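Local coordinates for protein amidase (Bacillus anthracis, PDB 5EWQ) that probably hydrolyses monocarboxylic acid amides to the free acid and ammonia, as an amidase-signature enzyme, at residues Q361-E366 and F421-V425; L352-D358 and E455-V461; T84-E90 and K186-N192; V22-H27 and I75-N81; N47-D51 and R268-D272. All coordinates share one frame; numbering follows the deposited sequence.

Interaction 1 (Q361-E366 and F421-V425); sequences QTLEYE and FEKVV
Phe421 reaches across to Tyr365, and the tight half of this contact is built round its ring. Its CG lies anti to the backbone N (chi1 168°), which swings the ring out of its own helix and over the neighbouring one. Tyr365 CD2 sits 3.3 Å from Phe421 CG on one face of the phenylalanine, while Val425 CG2, from within the same helix, lies over the rim of the opposite face. The two rings meet obliquely, planes 32° apart, and Phe421 CB adds a CH-pi contact over the tyrosine face, 4.0 Å from the centroid of the Tyr365 ring. At the ring edge, Phe421 CE1 comes within 3.5 Å of Thr362 O. Segments 361-366 and 421-425, from helices 360-377 and 418-437, run nearly antiparallel with axes 9.9 Å apart, in a helical part of the chain well away from its centre. Glu366 lays its extended chain beside the far end of the ring, CD 3.5 Å from Phe421 CZ, and its carboxylate oxygen OE1 is held by Thr259. The other half is looser. Val424 meets Thr362 and the exposed Gln361 only lightly: its CG1 is 4.1 Å from Thr362 OG1, and no hydrogen bond crosses between the two segments.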
# COMPACT_ATOMS: atom_id res chain seq x y z
N GLN A 361 -7.19 20.48 7.19
CA GLN A 361 -6.50 21.75 7.00
C GLN A 361 -5.02 21.53 6.70
O GLN A 361 -4.40 22.31 5.97
CB GLN A 361 -6.67 22.65 8.23
CG GLN A 361 -8.09 23.14 8.45
CD GLN A 361 -8.19 24.08 9.64
OE1 GLN A 361 -7.23 24.27 10.38
NE2 GLN A 361 -9.37 24.67 9.82
N THR A 362 -4.46 20.47 7.28
CA THR A 362 -3.08 20.10 7.02
C THR A 362 -2.90 19.72 5.55
O THR A 362 -1.86 19.97 4.95
CB THR A 362 -2.64 18.92 7.91
OG1 THR A 362 -2.89 19.24 9.29
CG2 THR A 362 -1.16 18.62 7.73
N LEU A 363 -3.94 19.13 4.98
CA LEU A 363 -3.93 18.71 3.58
C LEU A 363 -4.22 19.87 2.63
O LEU A 363 -3.58 20.00 1.59
CB LEU A 363 -4.95 17.59 3.35
CG LEU A 363 -4.64 16.23 3.98
CD1 LEU A 363 -5.92 15.42 4.15
CD2 LEU A 363 -3.65 15.48 3.13
N GLU A 364 -5.19 20.71 3.00
CA GLU A 364 -5.65 21.80 2.14
C GLU A 364 -4.53 22.78 1.80
O GLU A 364 -4.44 23.25 0.66
CB GLU A 364 -6.81 22.54 2.81
CG GLU A 364 -7.31 23.74 2.02
CD GLU A 364 -8.53 24.38 2.65
OE1 GLU A 364 -8.65 25.62 2.61
OE2 GLU A 364 -9.39 23.64 3.18
N TYR A 365 -3.69 23.08 2.78
CA TYR A 365 -2.59 24.02 2.56
C TYR A 365 -1.40 23.37 1.88
O TYR A 365 -0.82 23.92 0.94
CB TYR A 365 -2.15 24.64 3.89
CG TYR A 365 -0.87 25.44 3.79
CD1 TYR A 365 -0.88 26.76 3.37
CD2 TYR A 365 0.36 24.87 4.11
CE1 TYR A 365 0.28 27.50 3.27
CE2 TYR A 365 1.53 25.60 4.02
CZ TYR A 365 1.49 26.91 3.60
OH TYR A 365 2.65 27.63 3.50
N GLU A 366 -1.03 22.18 2.35
CA GLU A 366 0.23 21.56 1.96
C GLU A 366 0.20 20.91 0.58
O GLU A 366 1.23 20.78 -0.07
CB GLU A 366 0.64 20.53 3.01
CG GLU A 366 2.14 20.33 3.13
CD GLU A 366 2.52 19.37 4.24
OE1 GLU A 366 1.61 18.75 4.82
OE2 GLU A 366 3.73 19.23 4.53
N PHE A 421 -0.61 27.01 9.42
CA PHE A 421 -0.36 25.61 9.09
C PHE A 421 0.60 24.95 10.07
O PHE A 421 0.28 23.93 10.68
CB PHE A 421 0.19 25.49 7.67
CG PHE A 421 0.74 24.13 7.35
CD1 PHE A 421 -0.10 23.06 7.10
CD2 PHE A 421 2.11 23.92 7.28
CE1 PHE A 421 0.40 21.81 6.80
CE2 PHE A 421 2.62 22.67 6.99
CZ PHE A 421 1.77 21.62 6.75
N GLU A 422 1.79 25.54 10.23
CA GLU A 422 2.83 24.96 11.07
C GLU A 422 2.42 24.92 12.54
O GLU A 422 2.95 24.13 13.32
CB GLU A 422 4.14 25.74 10.92
CG GLU A 422 4.78 25.60 9.54
CD GLU A 422 6.12 26.29 9.45
OE1 GLU A 422 6.46 27.06 10.38
OE2 GLU A 422 6.84 26.06 8.46
N LYS A 423 1.47 25.78 12.92
CA LYS A 423 0.96 25.80 14.28
C LYS A 423 -0.01 24.65 14.52
O LYS A 423 -0.01 24.03 15.59
CB LYS A 423 0.28 27.14 14.58
N VAL A 424 -0.84 24.37 13.52
CA VAL A 424 -1.81 23.28 13.60
C VAL A 424 -1.10 21.93 13.62
O VAL A 424 -1.45 21.05 14.40
CB VAL A 424 -2.80 23.34 12.42
CG1 VAL A 424 -3.49 22.00 12.23
CG2 VAL A 424 -3.83 24.44 12.64
N VAL A 425 -0.09 21.78 12.76
CA VAL A 425 0.70 20.56 12.71
C VAL A 425 1.40 20.30 14.04
O VAL A 425 1.46 19.17 14.51
CB VAL A 425 1.76 20.63 11.59
CG1 VAL A 425 2.65 19.39 11.61
CG2 VAL A 425 1.08 20.78 10.23

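Interaction 2 (L352-D358 and E455-V461); sequences LNNGGVD and EVLLSAV
Leu458 is the bump of this contact, and residues 352-358 curl round it to make the hollow. The fork of the leucine is splayed between two apolar walls: CD1 touches Leu352 CD2 at 3.7 Å, and CD2 touches Val357 CG2 at 3.6 Å. Asn354 roofs the space between them. With its CG anti to the carbonyl carbon (chi1 -57°), it drops OD1 onto the branch point, 3.3 Å from Leu458 CG. Leu352 and Leu458 lie antiparallel, flank to flank, whereas Val357 comes in roughly perpendicular to Leu458. The loop leads from strand 345-347, at one edge of the large mixed sheet, to helix 360-377; the short helix 457-462 follows strand 447-451 of that same sheet, so the contact fastens two connections on this flank of the amidase fold. Val357 is a bump in its turn. Its CG1 lodges between Leu457 CG and Val461 CG2, 3.9 Å from each, and Leu457 CD2 lies 3.7 Å from Val357 O. Behind the loop stands helix 418-437, whose Asn431 binds Gly355 O and whose Ser428 takes the N-H of Asp358. At the other end the bent chain of Glu455 brings OE1 to 3.9 Å from Leu352 CB, a touch without a polar bond.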
# COMPACT_ATOMS: atom_id res chain seq x y z
N LEU A 352 -10.01 5.88 22.01
CA LEU A 352 -9.11 7.00 21.76
C LEU A 352 -9.88 8.29 21.55
O LEU A 352 -10.98 8.28 21.00
CB LEU A 352 -8.22 6.70 20.55
CG LEU A 352 -6.83 6.12 20.80
CD1 LEU A 352 -6.86 5.05 21.88
CD2 LEU A 352 -6.25 5.55 19.52
N ASN A 353 -9.30 9.40 21.99
CA ASN A 353 -9.94 10.70 21.85
C ASN A 353 -9.30 11.54 20.74
O ASN A 353 -8.13 11.90 20.82
CB ASN A 353 -9.88 11.47 23.17
CG ASN A 353 -10.52 12.84 23.08
OD1 ASN A 353 -9.85 13.83 22.79
ND2 ASN A 353 -11.83 12.91 23.31
N ASN A 354 -10.08 11.83 19.70
CA ASN A 354 -9.61 12.63 18.58
C ASN A 354 -9.88 14.11 18.79
O ASN A 354 -10.77 14.68 18.17
CB ASN A 354 -10.25 12.16 17.28
CG ASN A 354 -10.00 10.69 17.00
OD1 ASN A 354 -8.97 10.14 17.38
ND2 ASN A 354 -10.94 10.04 16.32
N GLY A 355 -9.11 14.73 19.68
CA GLY A 355 -9.27 16.14 19.98
C GLY A 355 -8.05 16.97 19.63
O GLY A 355 -6.93 16.63 20.02
N GLY A 356 -8.26 18.05 18.89
CA GLY A 356 -7.18 18.95 18.52
C GLY A 356 -6.26 18.38 17.46
O GLY A 356 -5.27 19.01 17.09
N VAL A 357 -6.59 17.19 16.96
CA VAL A 357 -5.79 16.55 15.93
C VAL A 357 -6.41 16.78 14.55
O VAL A 357 -7.33 16.08 14.15
CB VAL A 357 -5.65 15.04 16.18
CG1 VAL A 357 -4.73 14.41 15.14
CG2 VAL A 357 -5.11 14.79 17.58
N ASP A 358 -5.89 17.78 13.84
CA ASP A 358 -6.43 18.15 12.54
C ASP A 358 -5.83 17.31 11.42
O ASP A 358 -4.70 16.84 11.52
CB ASP A 358 -6.18 19.64 12.27
CG ASP A 358 -6.70 20.09 10.92
OD1 ASP A 358 -7.87 20.52 10.84
OD2 ASP A 358 -5.93 20.01 9.94
N GLU A 455 -9.50 3.95 13.65
CA GLU A 455 -8.62 4.79 14.45
C GLU A 455 -7.24 4.95 13.81
O GLU A 455 -6.25 4.41 14.30
CB GLU A 455 -8.47 4.22 15.86
CG GLU A 455 -9.78 4.03 16.61
CD GLU A 455 -10.49 5.34 16.89
OE1 GLU A 455 -9.80 6.37 17.05
OE2 GLU A 455 -11.74 5.34 16.94
N VAL A 456 -7.17 5.70 12.71
CA VAL A 456 -5.91 5.90 12.00
C VAL A 456 -5.41 7.33 12.14
O VAL A 456 -4.21 7.59 12.02
CB VAL A 456 -6.07 5.56 10.50
CG1 VAL A 456 -4.71 5.49 9.82
CG2 VAL A 456 -6.79 4.24 10.34
N LEU A 457 -6.32 8.25 12.41
CA LEU A 457 -6.01 9.68 12.50
C LEU A 457 -4.86 9.99 13.44
O LEU A 457 -3.96 10.77 13.11
CB LEU A 457 -7.25 10.46 12.93
CG LEU A 457 -7.06 11.96 13.19
CD1 LEU A 457 -6.54 12.65 11.94
CD2 LEU A 457 -8.36 12.60 13.66
N LEU A 458 -4.87 9.37 14.62
CA LEU A 458 -3.87 9.66 15.64
C LEU A 458 -2.51 9.06 15.32
O LEU A 458 -1.49 9.74 15.41
CB LEU A 458 -4.35 9.15 17.00
CG LEU A 458 -5.71 9.68 17.47
CD1 LEU A 458 -6.04 9.17 18.86
CD2 LEU A 458 -5.74 11.20 17.43
N SER A 459 -2.50 7.79 14.93
CA SER A 459 -1.25 7.08 14.67
C SER A 459 -0.53 7.61 13.43
O SER A 459 0.70 7.51 13.33
CB SER A 459 -1.51 5.58 14.52
OG SER A 459 -2.45 5.33 13.48
N ALA A 460 -1.29 8.17 12.50
CA ALA A 460 -0.71 8.71 11.27
C ALA A 460 -0.01 10.04 11.53
O ALA A 460 1.09 10.28 11.04
CB ALA A 460 -1.78 8.88 10.21
N VAL A 461 -0.66 10.90 12.31
CA VAL A 461 -0.11 12.21 12.64
C VAL A 461 1.09 12.08 13.58
O VAL A 461 2.11 12.75 13.40
CB VAL A 461 -1.17 13.12 13.29
CG1 VAL A 461 -0.54 14.42 13.78
CG2 VAL A 461 -2.29 13.41 12.31

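Interaction 3 (T84-E90 and K186-N192); sequences TLNSVTE and KKGQNLN
Asn86 and Lys187 meet where segment 84-90 leads into strand 88-91, an edge strand of the large mixed sheet of this amidase fold, and where segment 186-192 carries strand 188-189 of a small two-stranded sheet formed with 183-184. Thr89 and Glu90 both face Lys165 in a classic beta bulge. Backbone pairing between the two segments is sparse: Leu191 N donates to Leu85 O at 2.8 Å, and Asn190 CA makes a CA-H...O contact with Asn86 O. Side chain to backbone bonds come from the Asn86 amide, which spans the strand at Gly188. Its ND2 gives weak bonds to Gln189 O and Lys187 O, the latter almost straight (175°). Charged groups take over further along. The main salt bridges join Lys186 to Asp123 and Glu90 to Arg21; between the segments the fully stretched Lys186 adds a weak one, NZ 3.3 Å from Glu90 OE2. Apolar contact is modest: Thr89 CG2 packs 3.7 Å from Lys187 CB, and Leu85 CD2 is 4.3 Å from Leu191 CB. The contact is buried almost throughout, so these polar ends need partners inside the protein. Lys187 finds two. Bent at chi2 and chi4, its chain curls back past Val88 O and takes NZ to Gln80 OE1 and to Asn86 OD1, the latter at 2.9 Å and 31° out of the amide carbonyl plane.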
# COMPACT_ATOMS: atom_id res chain seq x y z
N THR A 84 -12.15 -8.72 -14.59
CA THR A 84 -11.68 -7.36 -14.87
C THR A 84 -11.65 -6.49 -13.62
O THR A 84 -12.46 -5.57 -13.47
CB THR A 84 -12.55 -6.68 -15.94
OG1 THR A 84 -12.89 -7.63 -16.96
CG2 THR A 84 -11.81 -5.51 -16.57
N LEU A 85 -10.71 -6.77 -12.72
CA LEU A 85 -10.58 -6.02 -11.48
C LEU A 85 -10.06 -4.61 -11.74
O LEU A 85 -10.33 -3.69 -10.97
CB LEU A 85 -9.65 -6.75 -10.51
CG LEU A 85 -10.05 -8.18 -10.15
CD1 LEU A 85 -9.04 -8.80 -9.19
CD2 LEU A 85 -11.45 -8.22 -9.55
N ASN A 86 -9.31 -4.46 -12.83
CA ASN A 86 -8.75 -3.17 -13.23
C ASN A 86 -7.95 -2.53 -12.10
O ASN A 86 -8.30 -1.46 -11.61
CB ASN A 86 -9.85 -2.22 -13.70
CG ASN A 86 -9.31 -1.03 -14.46
OD1 ASN A 86 -8.21 -1.07 -15.00
ND2 ASN A 86 -10.09 0.05 -14.51
N SER A 87 -6.87 -3.19 -11.69
CA SER A 87 -6.06 -2.71 -10.58
C SER A 87 -4.64 -2.38 -11.01
O SER A 87 -3.82 -1.93 -10.21
CB SER A 87 -6.03 -3.76 -9.46
OG SER A 87 -5.41 -4.95 -9.90
N VAL A 88 -4.35 -2.61 -12.29
CA VAL A 88 -3.02 -2.35 -12.83
C VAL A 88 -3.05 -1.20 -13.83
O VAL A 88 -3.79 -1.24 -14.81
CB VAL A 88 -2.44 -3.60 -13.51
CG1 VAL A 88 -1.07 -3.30 -14.09
CG2 VAL A 88 -2.36 -4.75 -12.52
N THR A 89 -2.23 -0.18 -13.58
CA THR A 89 -2.15 0.97 -14.47
C THR A 89 -1.06 0.78 -15.52
O THR A 89 -1.26 1.08 -16.69
CB THR A 89 -1.88 2.28 -13.70
OG1 THR A 89 -0.74 2.10 -12.85
CG2 THR A 89 -3.08 2.67 -12.87
N GLU A 90 0.10 0.30 -15.08
CA GLU A 90 1.24 0.17 -15.97
C GLU A 90 1.90 -1.20 -15.87
O GLU A 90 1.86 -1.84 -14.82
CB GLU A 90 2.26 1.26 -15.68
CG GLU A 90 2.92 1.84 -16.91
CD GLU A 90 1.97 2.72 -17.71
OE1 GLU A 90 2.09 2.74 -18.95
OE2 GLU A 90 1.12 3.39 -17.09
N LYS A 186 -6.99 7.99 -14.86
CA LYS A 186 -5.97 7.42 -15.73
C LYS A 186 -6.36 6.04 -16.26
O LYS A 186 -6.29 5.78 -17.46
CB LYS A 186 -4.63 7.33 -14.99
CG LYS A 186 -3.51 6.70 -15.80
CD LYS A 186 -2.28 6.50 -14.94
CE LYS A 186 -1.13 5.92 -15.74
NZ LYS A 186 0.08 5.70 -14.90
N LYS A 187 -6.76 5.16 -15.35
CA LYS A 187 -7.05 3.77 -15.72
C LYS A 187 -8.52 3.41 -15.53
O LYS A 187 -9.07 2.62 -16.30
CB LYS A 187 -6.18 2.82 -14.90
CG LYS A 187 -6.14 1.41 -15.45
CD LYS A 187 -5.59 1.39 -16.86
CE LYS A 187 -5.67 -0.00 -17.47
NZ LYS A 187 -7.08 -0.47 -17.62
N GLY A 188 -9.16 3.98 -14.52
CA GLY A 188 -10.56 3.71 -14.25
C GLY A 188 -10.81 3.22 -12.84
O GLY A 188 -10.05 3.52 -11.92
N GLN A 189 -11.89 2.46 -12.67
CA GLN A 189 -12.31 2.01 -11.35
C GLN A 189 -11.67 0.68 -10.94
O GLN A 189 -11.69 -0.29 -11.70
CB GLN A 189 -13.83 1.88 -11.30
CG GLN A 189 -14.36 1.31 -10.00
CD GLN A 189 -14.12 2.24 -8.82
OE1 GLN A 189 -14.56 3.39 -8.82
NE2 GLN A 189 -13.41 1.74 -7.82
N ASN A 190 -11.12 0.65 -9.74
CA ASN A 190 -10.59 -0.57 -9.16
C ASN A 190 -11.72 -1.40 -8.55
O ASN A 190 -12.60 -0.85 -7.89
CB ASN A 190 -9.54 -0.25 -8.09
CG ASN A 190 -8.51 -1.35 -7.91
OD1 ASN A 190 -7.31 -1.09 -7.94
ND2 ASN A 190 -8.97 -2.58 -7.71
N LEU A 191 -11.69 -2.71 -8.78
CA LEU A 191 -12.71 -3.59 -8.22
C LEU A 191 -12.14 -4.53 -7.16
O LEU A 191 -11.00 -4.99 -7.26
CB LEU A 191 -13.37 -4.41 -9.34
CG LEU A 191 -14.09 -3.59 -10.42
CD1 LEU A 191 -14.80 -4.51 -11.40
CD2 LEU A 191 -15.07 -2.61 -9.79
N ASN A 192 -12.94 -4.80 -6.13
CA ASN A 192 -12.53 -5.68 -5.05
C ASN A 192 -12.68 -7.14 -5.46
O ASN A 192 -13.78 -7.59 -5.77
CB ASN A 192 -13.34 -5.39 -3.79
CG ASN A 192 -12.76 -6.04 -2.54
OD1 ASN A 192 -12.32 -7.19 -2.56
ND2 ASN A 192 -12.75 -5.30 -1.44

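Interaction 4 (V22-H27 and I75-N81); sequences VLQPIH and IQEHDQN
Ile75 and Ile26 meet through branches set by their first torsions: with chi1 near -65° in both, Ile75 points CG2 across the gap, and Ile26 extends CD1 to within 3.8 Å of it. Val22 CG1 closes on the same Ile75 CG2 from the preceding turn, also at 3.8 Å. Gln76 is extended from the start (chi1 -180°), which carries its chain obliquely across Ile26, with CG against Leu23 CD2 and OE1 3.4 Å from Ile26 CG2. Leu23 CD2 fits among Gln76 CG, Gln80 CB and Asn81 ND2. Segments 22-27 and 75-79 run nearly antiparallel, at 150°; helix 20-28 is kinked at Pro25, and helix 64-79 has a wider pi-type turn at 75-79. There Asn81 ND2 turns back to Gln76 O, 2.6 Å away. No hydrogen bond crosses between the segments. Gln80 offers only its aliphatic part to Val22 and Leu23, while the Gln76 and Asn81 amides also rest on methyls, so the pair is held by van der Waals packing, mostly aliphatic.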
# COMPACT_ATOMS: atom_id res chain seq x y z
N VAL A 22 -2.11 -1.80 -20.75
CA VAL A 22 -1.62 -2.93 -19.97
C VAL A 22 -1.47 -4.18 -20.82
O VAL A 22 -0.49 -4.92 -20.69
CB VAL A 22 -2.57 -3.22 -18.78
CG1 VAL A 22 -2.16 -4.49 -18.06
CG2 VAL A 22 -2.59 -2.04 -17.82
N LEU A 23 -2.44 -4.42 -21.70
CA LEU A 23 -2.47 -5.63 -22.51
C LEU A 23 -1.31 -5.73 -23.50
O LEU A 23 -0.71 -6.79 -23.65
CB LEU A 23 -3.80 -5.73 -23.26
CG LEU A 23 -5.04 -5.97 -22.41
CD1 LEU A 23 -6.29 -6.06 -23.28
CD2 LEU A 23 -4.88 -7.23 -21.57
N GLN A 24 -1.02 -4.63 -24.18
CA GLN A 24 0.03 -4.62 -25.20
C GLN A 24 1.44 -4.91 -24.65
O GLN A 24 2.19 -5.66 -25.28
CB GLN A 24 0.03 -3.29 -25.97
CG GLN A 24 -1.06 -3.20 -27.02
CD GLN A 24 -1.06 -1.87 -27.74
OE1 GLN A 24 -0.34 -0.95 -27.38
NE2 GLN A 24 -1.89 -1.76 -28.78
N PRO A 25 1.81 -4.31 -23.50
CA PRO A 25 3.10 -4.74 -22.94
C PRO A 25 3.10 -6.22 -22.57
O PRO A 25 4.13 -6.88 -22.69
CB PRO A 25 3.25 -3.87 -21.70
CG PRO A 25 2.45 -2.66 -22.00
CD PRO A 25 1.27 -3.15 -22.78
N ILE A 26 1.95 -6.73 -22.13
CA ILE A 26 1.81 -8.14 -21.80
C ILE A 26 1.84 -9.00 -23.06
O ILE A 26 2.53 -10.01 -23.12
CB ILE A 26 0.50 -8.41 -21.02
CG1 ILE A 26 0.56 -7.75 -19.64
CG2 ILE A 26 0.25 -9.90 -20.88
CD1 ILE A 26 -0.70 -7.94 -18.83
N HIS A 27 1.08 -8.58 -24.07
CA HIS A 27 1.00 -9.32 -25.33
C HIS A 27 2.33 -9.39 -26.06
O HIS A 27 2.64 -10.39 -26.72
CB HIS A 27 -0.06 -8.69 -26.24
CG HIS A 27 -0.04 -9.21 -27.64
ND1 HIS A 27 0.40 -8.46 -28.71
CD2 HIS A 27 -0.41 -10.41 -28.15
CE1 HIS A 27 0.30 -9.18 -29.82
NE2 HIS A 27 -0.19 -10.36 -29.51
N ILE A 75 -2.80 -11.06 -15.02
CA ILE A 75 -3.22 -9.68 -15.20
C ILE A 75 -3.99 -9.53 -16.51
O ILE A 75 -4.98 -8.79 -16.59
CB ILE A 75 -2.02 -8.71 -15.18
CG1 ILE A 75 -1.33 -8.74 -13.81
CG2 ILE A 75 -2.46 -7.29 -15.50
CD1 ILE A 75 -0.07 -7.90 -13.74
N GLN A 76 -3.55 -10.25 -17.53
CA GLN A 76 -4.19 -10.20 -18.84
C GLN A 76 -5.57 -10.86 -18.82
O GLN A 76 -6.49 -10.40 -19.50
CB GLN A 76 -3.30 -10.88 -19.88
CG GLN A 76 -3.88 -10.88 -21.29
CD GLN A 76 -2.96 -11.55 -22.30
OE1 GLN A 76 -2.24 -10.87 -23.03
NE2 GLN A 76 -2.99 -12.87 -22.33
N GLU A 77 -5.71 -11.92 -18.04
CA GLU A 77 -6.94 -12.71 -18.04
C GLU A 77 -7.91 -12.33 -16.92
O GLU A 77 -9.11 -12.61 -17.02
CB GLU A 77 -6.60 -14.20 -17.93
CG GLU A 77 -5.84 -14.76 -19.12
CD GLU A 77 -6.71 -14.88 -20.36
OE1 GLU A 77 -7.84 -15.38 -20.25
OE2 GLU A 77 -6.25 -14.47 -21.45
N HIS A 78 -7.41 -11.68 -15.87
CA HIS A 78 -8.25 -11.39 -14.71
C HIS A 78 -8.37 -9.90 -14.40
O HIS A 78 -9.41 -9.45 -13.92
CB HIS A 78 -7.71 -12.12 -13.48
CG HIS A 78 -7.83 -13.61 -13.56
ND1 HIS A 78 -8.91 -14.24 -14.15
CD2 HIS A 78 -7.01 -14.60 -13.14
CE1 HIS A 78 -8.74 -15.55 -14.08
NE2 HIS A 78 -7.60 -15.79 -13.48
N ASP A 79 -7.32 -9.13 -14.66
CA ASP A 79 -7.32 -7.72 -14.31
C ASP A 79 -7.91 -6.86 -15.43
O ASP A 79 -8.70 -5.95 -15.18
CB ASP A 79 -5.91 -7.24 -13.97
CG ASP A 79 -5.89 -5.81 -13.45
OD1 ASP A 79 -6.14 -5.62 -12.24
OD2 ASP A 79 -5.62 -4.89 -14.25
N GLN A 80 -7.53 -7.15 -16.67
CA GLN A 80 -8.03 -6.40 -17.82
C GLN A 80 -9.04 -7.22 -18.61
O GLN A 80 -9.65 -6.72 -19.57
CB GLN A 80 -6.87 -5.97 -18.72
CG GLN A 80 -5.86 -5.06 -18.04
CD GLN A 80 -6.50 -3.77 -17.53
OE1 GLN A 80 -7.21 -3.09 -18.26
NE2 GLN A 80 -6.24 -3.45 -16.26
N ASN A 81 -9.23 -8.47 -18.21
CA ASN A 81 -10.26 -9.32 -18.81
C ASN A 81 -10.93 -10.18 -17.74
O ASN A 81 -10.59 -10.09 -16.56
CB ASN A 81 -9.67 -10.21 -19.90
CG ASN A 81 -9.25 -9.42 -21.13
OD1 ASN A 81 -10.09 -9.02 -21.94
ND2 ASN A 81 -7.95 -9.20 -21.28

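Interaction 5 (N47-D51 and R268-D272); sequences NATVD and RTVKD
Asp272 turns its carboxylate against Thr49 and Val50, and that group organises the contact. Its CG, anti to the carbonyl carbon (chi1 -62°), aims the carboxylate at the backbone of the other segment. OD1 accepts the N-H of Val50, N to OD1 3.0 Å with 162° at the hydrogen, but the donor stands above the carboxylate plane, 45° out of it. Val50 and Asp272 point opposite ways as they pass, placing Val50 CG2 beside the same oxygen. Thr49 stands crosswise to Asp272 and sets its CB 3.4 Å from Asp272 OD2, while its CG2 leans on Thr269 OG1. Both threonines occupy N-cap positions, Thr49 of helix 50-58 and Thr269 of helix 270-280, so two helix starts come together beside strand 219-223 of the central sheet, whose Leu219 packs on Val50 and Asp272. Thr49 OG1 caps its own helix weakly at Glu52 N, and the negative charge of Asp272 next to that first turn would probably suit the helix dipole. On one flank Asp51 and Lys271 cross nearly squarely. Asp51 OD2 lies 3.2 Å from Lys271 CE, yet 4.4 Å from NZ, beyond a salt bridge; the lysine gives its NZ to Thr302 O instead. On the other flank Arg268 runs extended past Ala48 and Asn47 to a salt bridge with Asp215, which also accepts a hydrogen bond from Asn47 N.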
# COMPACT_ATOMS: atom_id res chain seq x y z
N ASN A 47 -0.87 -18.00 -4.16
CA ASN A 47 -0.99 -18.06 -2.70
C ASN A 47 0.27 -18.62 -2.03
O ASN A 47 0.24 -18.98 -0.85
CB ASN A 47 -2.22 -18.88 -2.29
CG ASN A 47 -2.69 -18.55 -0.89
OD1 ASN A 47 -2.53 -17.43 -0.41
ND2 ASN A 47 -3.27 -19.54 -0.22
N ALA A 48 1.36 -18.69 -2.77
CA ALA A 48 2.63 -19.14 -2.20
C ALA A 48 3.45 -17.94 -1.74
O ALA A 48 3.51 -16.91 -2.42
CB ALA A 48 3.42 -19.96 -3.22
N THR A 49 4.08 -18.07 -0.58
CA THR A 49 4.89 -16.99 -0.02
C THR A 49 6.19 -16.83 -0.80
O THR A 49 6.51 -17.64 -1.67
CB THR A 49 5.22 -17.23 1.47
OG1 THR A 49 6.10 -18.36 1.59
CG2 THR A 49 3.94 -17.50 2.25
N VAL A 50 6.95 -15.79 -0.47
CA VAL A 50 8.21 -15.51 -1.15
C VAL A 50 9.22 -16.62 -0.89
O VAL A 50 9.91 -17.07 -1.81
CB VAL A 50 8.81 -14.16 -0.69
CG1 VAL A 50 10.17 -13.94 -1.33
CG2 VAL A 50 7.86 -13.02 -1.04
N ASP A 51 9.31 -17.07 0.35
CA ASP A 51 10.22 -18.15 0.73
C ASP A 51 9.92 -19.43 -0.03
O ASP A 51 10.84 -20.18 -0.38
CB ASP A 51 10.16 -18.40 2.24
CG ASP A 51 10.78 -17.28 3.04
OD1 ASP A 51 11.89 -16.83 2.69
OD2 ASP A 51 10.16 -16.84 4.03
N ARG A 268 0.34 -10.60 1.10
CA ARG A 268 -0.66 -11.49 1.66
C ARG A 268 -0.23 -11.95 3.05
O ARG A 268 -1.07 -12.22 3.92
CB ARG A 268 -0.89 -12.71 0.77
CG ARG A 268 -0.66 -12.46 -0.71
CD ARG A 268 -0.84 -13.74 -1.51
NE ARG A 268 -0.45 -13.57 -2.91
CZ ARG A 268 0.77 -13.77 -3.37
NH1 ARG A 268 1.03 -13.58 -4.66
NH2 ARG A 268 1.74 -14.15 -2.56
N THR A 269 1.08 -12.02 3.25
CA THR A 269 1.64 -12.55 4.48
C THR A 269 2.49 -11.49 5.20
O THR A 269 3.18 -10.70 4.55
CB THR A 269 2.51 -13.79 4.21
OG1 THR A 269 1.79 -14.69 3.35
CG2 THR A 269 2.86 -14.51 5.50
N VAL A 270 2.42 -11.48 6.53
CA VAL A 270 3.21 -10.57 7.35
C VAL A 270 4.70 -10.81 7.11
O VAL A 270 5.50 -9.87 7.12
CB VAL A 270 2.89 -10.75 8.85
CG1 VAL A 270 3.67 -9.75 9.69
CG2 VAL A 270 1.40 -10.60 9.08
N LYS A 271 5.06 -12.07 6.89
CA LYS A 271 6.43 -12.46 6.58
C LYS A 271 6.92 -11.78 5.31
O LYS A 271 7.97 -11.14 5.30
CB LYS A 271 6.52 -13.98 6.43
CG LYS A 271 7.90 -14.51 6.06
CD LYS A 271 8.78 -14.66 7.28
CE LYS A 271 9.88 -15.69 7.04
NZ LYS A 271 10.64 -16.01 8.29
N ASP A 272 6.15 -11.93 4.23
CA ASP A 272 6.51 -11.37 2.94
C ASP A 272 6.55 -9.84 2.97
O ASP A 272 7.33 -9.21 2.26
CB ASP A 272 5.53 -11.85 1.86
CG ASP A 272 5.56 -13.35 1.68
OD1 ASP A 272 6.63 -13.96 1.90
OD2 ASP A 272 4.51 -13.93 1.32

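Interaction 3 is the buried one of the five, and it relies on polar and charged side chains; the other four are only partly buried. Interactions 1 and 4 are both nearly antiparallel helix pairs without a hydrogen bond between their segments, one centred on an aromatic ring and the other on aliphatic branches, on opposite sides of the chain's centre. Interactions 1 and 2 adjoin, through Val424 and Asp358, and both use the region round helices 360-377 and 418-437. Interactions 3 and 4 likewise touch, through Ser87 and Lys187, tying both segments of interaction 3 to residues 79-80. Interaction 5 stands apart, about 11 Å from interaction 4 at the nearest atoms, and combines a carboxylate-to-backbone hydrogen bond with packing where two helices start.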